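Side-chain contacts in LbaCas13a H328A (C2c2) (Lachnospiraceae bacterium NK4A179, PDB 5WLH), which binds CRISPR precursor RNA as a Cas13a-family guide-dependent nuclease and cleaves RNA, probably with a preference for adenines: residues S1018-D1023 against S1063-Y1068; D1116-Q1121 against R1365-P1370; A992-S997 against I1042-Y1047. All coordinates share one frame; numbering follows the deposited sequence.

Interaction 1 (S1018-D1023 against S1063-Y1068); sequences SDAVND and SDIVEY
A classic beta bulge packs through Ala-1020 and Val-1021 against one flank of helix 1062-1075, an apolar, partly buried contact far from the centre of the chain. The bulge interrupts a small antiparallel hairpin: both residues face a single position on the partner strand 1024-1025, and the chain turns a corner at Ala-1020. Both side chains of the bulge thereby start out toward the helix, where Val-1021 meets Val-1066, while Ala-1020 presents its carbonyl oxygen to Val-1066 and its methyl to Ile-1065. The backbones come close here, with CA of Ala-1020 5.7 Å from CA of Val-1066, as the small alanine permits. Val-1066 works with both of its branches. Its CG2 rests on the carbonyl oxygen of Ala-1020 at 3.5 Å, a van der Waals touch without a hydrogen bond, while its CG1, anti to the backbone N (chi1 166°), is turned to Val-1021. At the preceding helix residue, CB of Ala-1020 just reaches CG2 of Ile-1065 at 4.5 Å. Between these two segments the contact is made by methyl groups and one carbonyl oxygen.

Nearby residues widen the interface. Tyr-1069, Lys-1070 and Lys-1073 of the same helix touch the bulge residues, and Arg-1062 at the helix start gives a hydrogen bond to Ser-1018 OG. On another flank, Asp-1064 makes a salt bridge with Arg-1358, which ties the helix to a distant part of the sequence. The two valines cross at about a right angle, and the meeting is tighter than usual van der Waals contact: Val-1021 CG2 lies 3.5 Å from Val-1066 CG1.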
loop_
_atom_site.group_PDB
_atom_site.type_symbol
_atom_site.label_atom_id
_atom_site.label_comp_id
_atom_site.label_asym_id
_atom_site.label_seq_id
_atom_site.Cartn_x
_atom_site.Cartn_y
_atom_site.Cartn_z
ATOM N N SER A 1018 -0.800 16.990 -46.110
ATOM C CA SER A 1018 -1.856 17.983 -46.205
ATOM C C SER A 1018 -1.559 19.176 -45.303
ATOM O O SER A 1018 -0.834 19.070 -44.309
ATOM C CB SER A 1018 -3.194 17.360 -45.822
ATOM O OG SER A 1018 -3.318 17.309 -44.412
ATOM N N ASP A 1019 -2.123 20.326 -45.663
ATOM C CA ASP A 1019 -1.946 21.518 -44.848
ATOM C C ASP A 1019 -2.771 21.405 -43.573
ATOM O O ASP A 1019 -3.926 20.970 -43.599
ATOM C CB ASP A 1019 -2.354 22.769 -45.627
ATOM C CG ASP A 1019 -1.205 23.365 -46.417
ATOM O OD1 ASP A 1019 -0.251 22.625 -46.735
ATOM O OD2 ASP A 1019 -1.250 24.576 -46.713
ATOM N N ALA A 1020 -2.163 21.789 -42.450
ATOM C CA ALA A 1020 -2.840 21.797 -41.156
ATOM C C ALA A 1020 -3.360 23.187 -40.805
ATOM O O ALA A 1020 -4.560 23.365 -40.579
ATOM C CB ALA A 1020 -1.896 21.278 -40.061
ATOM N N VAL A 1021 -2.470 24.177 -40.759
ATOM C CA VAL A 1021 -2.831 25.570 -40.508
ATOM C C VAL A 1021 -1.888 26.467 -41.299
ATOM O O VAL A 1021 -0.664 26.372 -41.152
ATOM C CB VAL A 1021 -2.778 25.907 -39.004
ATOM C CG1 VAL A 1021 -2.504 27.394 -38.785
ATOM C CG2 VAL A 1021 -4.079 25.530 -38.340
ATOM N N ASN A 1022 -2.443 27.337 -42.142
ATOM C CA ASN A 1022 -1.654 28.302 -42.924
ATOM C C ASN A 1022 -0.627 27.511 -43.739
ATOM O O ASN A 1022 -1.017 26.591 -44.468
ATOM C CB ASN A 1022 -1.081 29.355 -41.984
ATOM C CG ASN A 1022 -2.078 30.447 -41.662
ATOM O OD1 ASN A 1022 -3.239 30.380 -42.067
ATOM N ND2 ASN A 1022 -1.634 31.456 -40.924
ATOM N N ASP A 1023 0.664 27.818 -43.645
ATOM C CA ASP A 1023 1.689 27.022 -44.309
ATOM C C ASP A 1023 2.210 25.893 -43.428
ATOM O O ASP A 1023 3.282 25.344 -43.712
ATOM C CB ASP A 1023 2.849 27.914 -44.765
ATOM C CG ASP A 1023 3.200 28.976 -43.748
ATOM O OD1 ASP A 1023 3.518 28.626 -42.588
ATOM O OD2 ASP A 1023 3.158 30.170 -44.117
ATOM N N SER A 1063 -8.470 18.450 -36.010
ATOM C CA SER A 1063 -8.639 19.650 -35.197
ATOM C C SER A 1063 -7.719 19.641 -33.983
ATOM O O SER A 1063 -7.302 20.710 -33.517
ATOM C CB SER A 1063 -10.100 19.807 -34.763
ATOM O OG SER A 1063 -10.510 18.760 -33.907
ATOM N N ASP A 1064 -7.391 18.454 -33.463
ATOM C CA ASP A 1064 -6.354 18.352 -32.437
ATOM C C ASP A 1064 -5.019 18.857 -32.965
ATOM O O ASP A 1064 -4.323 19.633 -32.301
ATOM C CB ASP A 1064 -6.207 16.901 -31.970
ATOM C CG ASP A 1064 -7.385 16.420 -31.147
ATOM O OD1 ASP A 1064 -8.030 17.252 -30.473
ATOM O OD2 ASP A 1064 -7.655 15.198 -31.175
ATOM N N ILE A 1065 -4.634 18.390 -34.155
ATOM C CA ILE A 1065 -3.359 18.775 -34.744
ATOM C C ILE A 1065 -3.370 20.256 -35.089
ATOM O O ILE A 1065 -2.364 20.956 -34.930
ATOM C CB ILE A 1065 -3.070 17.897 -35.972
ATOM C CG1 ILE A 1065 -2.967 16.421 -35.555
ATOM C CG2 ILE A 1065 -1.811 18.342 -36.669
ATOM C CD1 ILE A 1065 -3.219 15.463 -36.673
ATOM N N VAL A 1066 -4.519 20.757 -35.535
ATOM C CA VAL A 1066 -4.679 22.188 -35.761
ATOM C C VAL A 1066 -4.442 22.958 -34.467
ATOM O O VAL A 1066 -3.656 23.914 -34.426
ATOM C CB VAL A 1066 -6.075 22.469 -36.344
ATOM C CG1 VAL A 1066 -6.405 23.959 -36.282
ATOM C CG2 VAL A 1066 -6.167 21.917 -37.766
ATOM N N GLU A 1067 -5.114 22.546 -33.389
ATOM C CA GLU A 1067 -4.961 23.231 -32.107
ATOM C C GLU A 1067 -3.532 23.117 -31.585
ATOM O O GLU A 1067 -2.993 24.072 -31.012
ATOM C CB GLU A 1067 -5.966 22.667 -31.100
ATOM C CG GLU A 1067 -5.958 23.331 -29.725
ATOM C CD GLU A 1067 -6.547 24.737 -29.721
ATOM O OE1 GLU A 1067 -6.967 25.226 -30.794
ATOM O OE2 GLU A 1067 -6.592 25.352 -28.631
ATOM N N TYR A 1068 -2.898 21.956 -31.787
ATOM C CA TYR A 1068 -1.497 21.786 -31.410
ATOM C C TYR A 1068 -0.614 22.834 -32.087
ATOM O O TYR A 1068 0.202 23.495 -31.435
ATOM C CB TYR A 1068 -1.041 20.370 -31.772
ATOM C CG TYR A 1068 0.455 20.157 -31.742
ATOM C CD1 TYR A 1068 1.123 19.974 -30.543
ATOM C CD2 TYR A 1068 1.196 20.126 -32.916
ATOM C CE1 TYR A 1068 2.494 19.782 -30.509
ATOM C CE2 TYR A 1068 2.560 19.932 -32.892
ATOM C CZ TYR A 1068 3.207 19.761 -31.681
ATOM O OH TYR A 1068 4.572 19.571 -31.647
#

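Interaction 2 (D1116-Q1121 against R1365-P1370); sequences DELQGQ and RLLFYP
Two helices of what is, by sequence and family, probably the C-terminal HEPN domain meet through leucines: Leu-1118 on the long helix 1106-1145, and Leu-1366 with Leu-1367 near the end of helix 1357-1368. All three are buried, and the contact is wholly apolar. It is a meeting of side-chain ends rather than of backbones, since the closest CA atoms, those of Leu-1118 and Leu-1367, are 9.5 Å apart. One methyl group of the long helix does the touching. Leu-1118 CD1 presses on Leu-1366 CD2 at 3.4 Å, closer than ordinary van der Waals contact, and the two side chains run obliquely past each other. Leu-1366 reaches across because its CG stands anti to the backbone N (chi1 170°). The neighbouring leucine completes the seat more loosely, with Leu-1367 CD2 4.4 Å from the same CD1 of Leu-1118.

Other walls close round the leucines. Leu-1288 and Ile-1291 of helix 1284-1294 touch Leu-1118, as does Phe-1262, whereas Leu-1367 packs on Leu-1263 and on Ile-1330 of strand 1321-1330. Helix 1357-1368 ends just after these leucines, at Phe-1368. Polar bonds fix the long helix in place: Gln-1119 NE2 donates to the backbone oxygen of Ile-1249, which falls within an RxxxxH sequence. That sequence is the hallmark of HEPN ribonucleases, and buried leucine packing between helices, as here, is consistent with the helical core of a HEPN domain.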
loop_
_atom_site.group_PDB
_atom_site.type_symbol
_atom_site.label_atom_id
_atom_site.label_comp_id
_atom_site.label_asym_id
_atom_site.label_seq_id
_atom_site.Cartn_x
_atom_site.Cartn_y
_atom_site.Cartn_z
ATOM N N ASP A 1116 -2.770 -0.192 -15.841
ATOM C CA ASP A 1116 -1.813 -1.124 -15.242
ATOM C C ASP A 1116 -1.755 -0.965 -13.728
ATOM O O ASP A 1116 -1.566 -1.946 -12.999
ATOM C CB ASP A 1116 -0.417 -0.914 -15.818
ATOM C CG ASP A 1116 -0.286 -1.421 -17.230
ATOM O OD1 ASP A 1116 -1.155 -2.212 -17.662
ATOM O OD2 ASP A 1116 0.694 -1.017 -17.894
ATOM N N GLU A 1117 -1.836 0.270 -13.232
ATOM C CA GLU A 1117 -1.792 0.441 -11.780
ATOM C C GLU A 1117 -3.075 -0.049 -11.122
ATOM O O GLU A 1117 -3.038 -0.632 -10.027
ATOM C CB GLU A 1117 -1.542 1.896 -11.401
ATOM C CG GLU A 1117 -0.164 2.376 -11.763
ATOM C CD GLU A 1117 -0.017 3.874 -11.621
ATOM O OE1 GLU A 1117 -0.891 4.508 -10.988
ATOM O OE2 GLU A 1117 0.983 4.415 -12.138
ATOM N N LEU A 1118 -4.228 0.199 -11.750
ATOM C CA LEU A 1118 -5.462 -0.357 -11.202
ATOM C C LEU A 1118 -5.444 -1.873 -11.237
ATOM O O LEU A 1118 -5.870 -2.531 -10.277
ATOM C CB LEU A 1118 -6.670 0.161 -11.980
ATOM C CG LEU A 1118 -6.862 1.670 -11.847
ATOM C CD1 LEU A 1118 -7.910 2.118 -12.852
ATOM C CD2 LEU A 1118 -7.271 2.033 -10.427
ATOM N N GLN A 1119 -4.955 -2.447 -12.341
ATOM C CA GLN A 1119 -4.941 -3.898 -12.470
ATOM C C GLN A 1119 -3.881 -4.488 -11.557
ATOM O O GLN A 1119 -4.093 -5.531 -10.934
ATOM C CB GLN A 1119 -4.651 -4.284 -13.923
ATOM C CG GLN A 1119 -4.383 -5.767 -14.156
ATOM C CD GLN A 1119 -5.630 -6.613 -14.090
ATOM O OE1 GLN A 1119 -6.668 -6.183 -13.595
ATOM N NE2 GLN A 1119 -5.529 -7.841 -14.582
ATOM N N GLY A 1120 -2.741 -3.814 -11.468
ATOM C CA GLY A 1120 -1.682 -4.284 -10.589
ATOM C C GLY A 1120 -2.104 -4.293 -9.134
ATOM O O GLY A 1120 -1.755 -5.201 -8.389
ATOM N N GLN A 1121 -2.881 -3.293 -8.708
ATOM C CA GLN A 1121 -3.331 -3.316 -7.322
ATOM C C GLN A 1121 -4.297 -4.472 -7.090
ATOM O O GLN A 1121 -4.285 -5.105 -6.034
ATOM C CB GLN A 1121 -3.988 -1.976 -6.962
ATOM C CG GLN A 1121 -4.562 -1.932 -5.536
ATOM C CD GLN A 1121 -3.489 -2.122 -4.475
ATOM O OE1 GLN A 1121 -2.562 -1.312 -4.359
ATOM N NE2 GLN A 1121 -3.609 -3.201 -3.693
ATOM N N ARG A 1365 -14.224 7.159 -18.403
ATOM C CA ARG A 1365 -14.484 6.013 -19.267
ATOM C C ARG A 1365 -13.681 4.800 -18.814
ATOM O O ARG A 1365 -14.166 3.664 -18.845
ATOM C CB ARG A 1365 -14.136 6.359 -20.705
ATOM C CG ARG A 1365 -15.006 7.468 -21.301
ATOM C CD ARG A 1365 -15.171 7.171 -22.770
ATOM N NE ARG A 1365 -14.357 8.035 -23.599
ATOM C CZ ARG A 1365 -14.095 7.816 -24.883
ATOM N NH1 ARG A 1365 -14.562 6.736 -25.507
ATOM N NH2 ARG A 1365 -13.353 8.688 -25.545
ATOM N N LEU A 1366 -12.438 5.033 -18.416
ATOM C CA LEU A 1366 -11.615 3.963 -17.874
ATOM C C LEU A 1366 -12.293 3.305 -16.682
ATOM O O LEU A 1366 -12.300 2.073 -16.555
ATOM C CB LEU A 1366 -10.257 4.552 -17.490
ATOM C CG LEU A 1366 -9.226 3.781 -16.684
ATOM C CD1 LEU A 1366 -7.846 4.311 -17.063
ATOM C CD2 LEU A 1366 -9.490 3.978 -15.211
ATOM N N LEU A 1367 -12.851 4.111 -15.781
ATOM C CA LEU A 1367 -13.439 3.553 -14.566
ATOM C C LEU A 1367 -14.753 2.847 -14.840
ATOM O O LEU A 1367 -15.069 1.840 -14.189
ATOM C CB LEU A 1367 -13.659 4.655 -13.539
ATOM C CG LEU A 1367 -12.362 5.220 -12.957
ATOM C CD1 LEU A 1367 -12.684 6.500 -12.204
ATOM C CD2 LEU A 1367 -11.749 4.180 -12.033
ATOM N N PHE A 1368 -15.537 3.362 -15.785
ATOM C CA PHE A 1368 -16.930 2.951 -15.926
ATOM C C PHE A 1368 -17.177 1.983 -17.062
ATOM O O PHE A 1368 -18.154 1.235 -17.001
ATOM C CB PHE A 1368 -17.838 4.166 -16.153
ATOM C CG PHE A 1368 -18.259 4.850 -14.887
ATOM C CD1 PHE A 1368 -19.380 4.413 -14.186
ATOM C CD2 PHE A 1368 -17.531 5.911 -14.387
ATOM C CE1 PHE A 1368 -19.772 5.042 -13.018
ATOM C CE2 PHE A 1368 -17.920 6.545 -13.214
ATOM C CZ PHE A 1368 -19.030 6.118 -12.531
ATOM N N TYR A 1369 -16.362 2.008 -18.111
ATOM C CA TYR A 1369 -16.625 1.167 -19.275
ATOM C C TYR A 1369 -16.847 -0.290 -18.850
ATOM O O TYR A 1369 -16.027 -0.842 -18.103
ATOM C CB TYR A 1369 -15.466 1.249 -20.272
ATOM C CG TYR A 1369 -15.854 0.648 -21.598
ATOM C CD1 TYR A 1369 -15.777 -0.720 -21.806
ATOM C CD2 TYR A 1369 -16.371 1.442 -22.611
ATOM C CE1 TYR A 1369 -16.176 -1.279 -23.001
ATOM C CE2 TYR A 1369 -16.768 0.890 -23.816
ATOM C CZ TYR A 1369 -16.672 -0.467 -24.002
ATOM O OH TYR A 1369 -17.061 -1.029 -25.201
ATOM N N PRO A 1370 -17.896 -0.973 -19.358
ATOM C CA PRO A 1370 -18.829 -0.638 -20.447
ATOM C C PRO A 1370 -19.984 0.296 -20.085
ATOM O O PRO A 1370 -20.747 0.666 -20.985
ATOM C CB PRO A 1370 -19.384 -2.013 -20.848
ATOM C CG PRO A 1370 -19.407 -2.764 -19.613
ATOM C CD PRO A 1370 -18.178 -2.315 -18.822
#

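Interaction 3 (A992-S997 against I1042-Y1047); sequences AEYISS and ILSKLY
Lys-1045 passes over the hydroxyl end of the Tyr-994 ring, a helix-to-helix contact in which the aliphatic part of a lysine packs on a tyrosine and joins helices 988-995 and 1039-1047. The two side chains cross at a slant, with the tyrosine driven in close to the helix backbone: OH is 3.3 Å from CA of Lys-1045. Further out, Lys-1045 CD sits 3.5 Å from Tyr-994 CZ, and CE is the atom over the ring face. Lys-1045 starts with CG anti to its own N (chi1 163°), then bends at every later torsion. Its NZ, 5.9 Å from the Tyr-994 ring centroid, is too far for more than a weak attraction; it bonds to Gln-516 OE1 instead and makes a cation-pi contact with Phe-985. A water donates to Ser-1044 O at 2.8 Å and is linked weakly to Tyr-994 OH. At the root of the tyrosine, Ser-997 grips Tyr-994 O twice, through OG at 2.7 Å and through its backbone N. Helix 1008-1017 backs segment 992-997, helix 1050-1056 touches Tyr-994 and Ser-997 through Arg-1050, and Pro-915 of helix 915-941 meets Leu-1043 and Tyr-1047.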
loop_
_atom_site.group_PDB
_atom_site.type_symbol
_atom_site.label_atom_id
_atom_site.label_comp_id
_atom_site.label_asym_id
_atom_site.label_seq_id
_atom_site.Cartn_x
_atom_site.Cartn_y
_atom_site.Cartn_z
ATOM N N ALA A 992 0.489 1.250 -40.786
ATOM C CA ALA A 992 -0.404 2.391 -40.963
ATOM C C ALA A 992 -1.819 2.059 -40.513
ATOM O O ALA A 992 -2.514 2.905 -39.938
ATOM C CB ALA A 992 -0.397 2.837 -42.425
ATOM N N GLU A 993 -2.268 0.829 -40.768
ATOM C CA GLU A 993 -3.588 0.418 -40.298
ATOM C C GLU A 993 -3.642 0.351 -38.778
ATOM O O GLU A 993 -4.680 0.651 -38.176
ATOM C CB GLU A 993 -3.964 -0.936 -40.903
ATOM C CG GLU A 993 -5.331 -1.447 -40.475
ATOM C CD GLU A 993 -5.783 -2.644 -41.287
ATOM O OE1 GLU A 993 -6.994 -2.958 -41.261
ATOM O OE2 GLU A 993 -4.927 -3.272 -41.950
ATOM N N TYR A 994 -2.540 -0.046 -38.141
ATOM C CA TYR A 994 -2.499 -0.050 -36.683
ATOM C C TYR A 994 -2.569 1.370 -36.126
ATOM O O TYR A 994 -3.299 1.629 -35.161
ATOM C CB TYR A 994 -1.238 -0.764 -36.202
ATOM C CG TYR A 994 -1.280 -1.109 -34.738
ATOM C CD1 TYR A 994 -1.946 -2.239 -34.290
ATOM C CD2 TYR A 994 -0.675 -0.286 -33.798
ATOM C CE1 TYR A 994 -1.999 -2.552 -32.950
ATOM C CE2 TYR A 994 -0.720 -0.586 -32.458
ATOM C CZ TYR A 994 -1.384 -1.719 -32.038
ATOM O OH TYR A 994 -1.427 -2.014 -30.698
ATOM N N ILE A 995 -1.828 2.302 -36.730
ATOM C CA ILE A 995 -1.867 3.702 -36.310
ATOM C C ILE A 995 -3.286 4.251 -36.367
ATOM O O ILE A 995 -3.677 5.079 -35.533
ATOM C CB ILE A 995 -0.905 4.534 -37.181
ATOM C CG1 ILE A 995 0.524 4.018 -37.036
ATOM C CG2 ILE A 995 -1.003 6.009 -36.844
ATOM C CD1 ILE A 995 1.427 4.384 -38.192
ATOM N N SER A 996 -4.084 3.789 -37.333
ATOM C CA SER A 996 -5.458 4.252 -37.493
ATOM C C SER A 996 -6.349 3.897 -36.311
ATOM O O SER A 996 -7.447 4.448 -36.205
ATOM C CB SER A 996 -6.059 3.685 -38.786
ATOM O OG SER A 996 -6.259 2.281 -38.707
ATOM N N SER A 997 -5.915 2.999 -35.424
ATOM C CA SER A 997 -6.685 2.759 -34.209
ATOM C C SER A 997 -6.667 3.972 -33.291
ATOM O O SER A 997 -7.597 4.163 -32.503
ATOM C CB SER A 997 -6.139 1.544 -33.461
ATOM O OG SER A 997 -5.680 0.545 -34.349
ATOM N N ILE A 1042 4.256 1.761 -30.549
ATOM C CA ILE A 1042 4.840 0.430 -30.409
ATOM C C ILE A 1042 4.771 -0.026 -28.953
ATOM O O ILE A 1042 4.447 -1.184 -28.669
ATOM C CB ILE A 1042 6.280 0.401 -30.959
ATOM C CG1 ILE A 1042 6.269 0.277 -32.487
ATOM C CG2 ILE A 1042 7.019 -0.830 -30.456
ATOM C CD1 ILE A 1042 5.853 1.496 -33.212
ATOM N N LEU A 1043 5.038 0.883 -28.006
ATOM C CA LEU A 1043 4.937 0.506 -26.597
ATOM C C LEU A 1043 3.512 0.101 -26.238
ATOM O O LEU A 1043 3.297 -0.819 -25.442
ATOM C CB LEU A 1043 5.415 1.656 -25.708
ATOM C CG LEU A 1043 6.919 1.925 -25.701
ATOM C CD1 LEU A 1043 7.201 3.182 -24.910
ATOM C CD2 LEU A 1043 7.719 0.740 -25.131
ATOM N N SER A 1044 2.518 0.782 -26.808
ATOM C CA SER A 1044 1.133 0.391 -26.545
ATOM C C SER A 1044 0.809 -0.960 -27.182
ATOM O O SER A 1044 0.002 -1.726 -26.642
ATOM C CB SER A 1044 0.190 1.488 -27.040
ATOM O OG SER A 1044 -0.136 1.288 -28.400
ATOM N N LYS A 1045 1.461 -1.285 -28.300
ATOM C CA LYS A 1045 1.259 -2.582 -28.944
ATOM C C LYS A 1045 1.900 -3.712 -28.142
ATOM O O LYS A 1045 1.336 -4.804 -28.035
ATOM C CB LYS A 1045 1.823 -2.543 -30.366
ATOM C CG LYS A 1045 2.049 -3.908 -31.022
ATOM C CD LYS A 1045 0.826 -4.367 -31.797
ATOM C CE LYS A 1045 1.200 -5.174 -33.049
ATOM N NZ LYS A 1045 2.564 -5.795 -32.992
ATOM N N LEU A 1046 3.084 -3.480 -27.584
ATOM C CA LEU A 1046 3.766 -4.558 -26.871
ATOM C C LEU A 1046 3.182 -4.758 -25.481
ATOM O O LEU A 1046 3.015 -5.898 -25.028
ATOM C CB LEU A 1046 5.258 -4.256 -26.743
ATOM C CG LEU A 1046 6.069 -4.101 -28.029
ATOM C CD1 LEU A 1046 7.518 -3.750 -27.703
ATOM C CD2 LEU A 1046 5.997 -5.380 -28.815
ATOM N N TYR A 1047 2.896 -3.656 -24.782
ATOM C CA TYR A 1047 2.571 -3.702 -23.364
ATOM C C TYR A 1047 1.183 -3.188 -23.013
ATOM O O TYR A 1047 0.699 -3.488 -21.913
ATOM C CB TYR A 1047 3.621 -2.907 -22.562
ATOM C CG TYR A 1047 5.048 -3.284 -22.904
ATOM C CD1 TYR A 1047 5.549 -4.568 -22.629
ATOM C CD2 TYR A 1047 5.902 -2.360 -23.506
ATOM C CE1 TYR A 1047 6.852 -4.907 -22.940
ATOM C CE2 TYR A 1047 7.191 -2.690 -23.824
ATOM C CZ TYR A 1047 7.664 -3.964 -23.549
ATOM O OH TYR A 1047 8.948 -4.277 -23.863
HETATM O O HOH W 1 -1.971 -3.506 -27.583
#

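In the fold
The three contacts do not touch one another. Interactions 2 and 3 come nearest, with about 5 Å between their closest atoms and 20 Å between centres; interaction 1 stands 23 Å from interaction 3 and 33 Å from interaction 2, centre to centre. Along the chain the segments of interactions 1 and 3 alternate, so the two contacts interlock along the chain within 992-1068, whereas interaction 2 follows later and joins parts 244 residues apart. All three lie near the bound RNA, with nearest atoms about 7, 5 and 6 Å from it for interactions 1, 2 and 3. Interaction 2 is also linked to the probable HEPN nuclease motif.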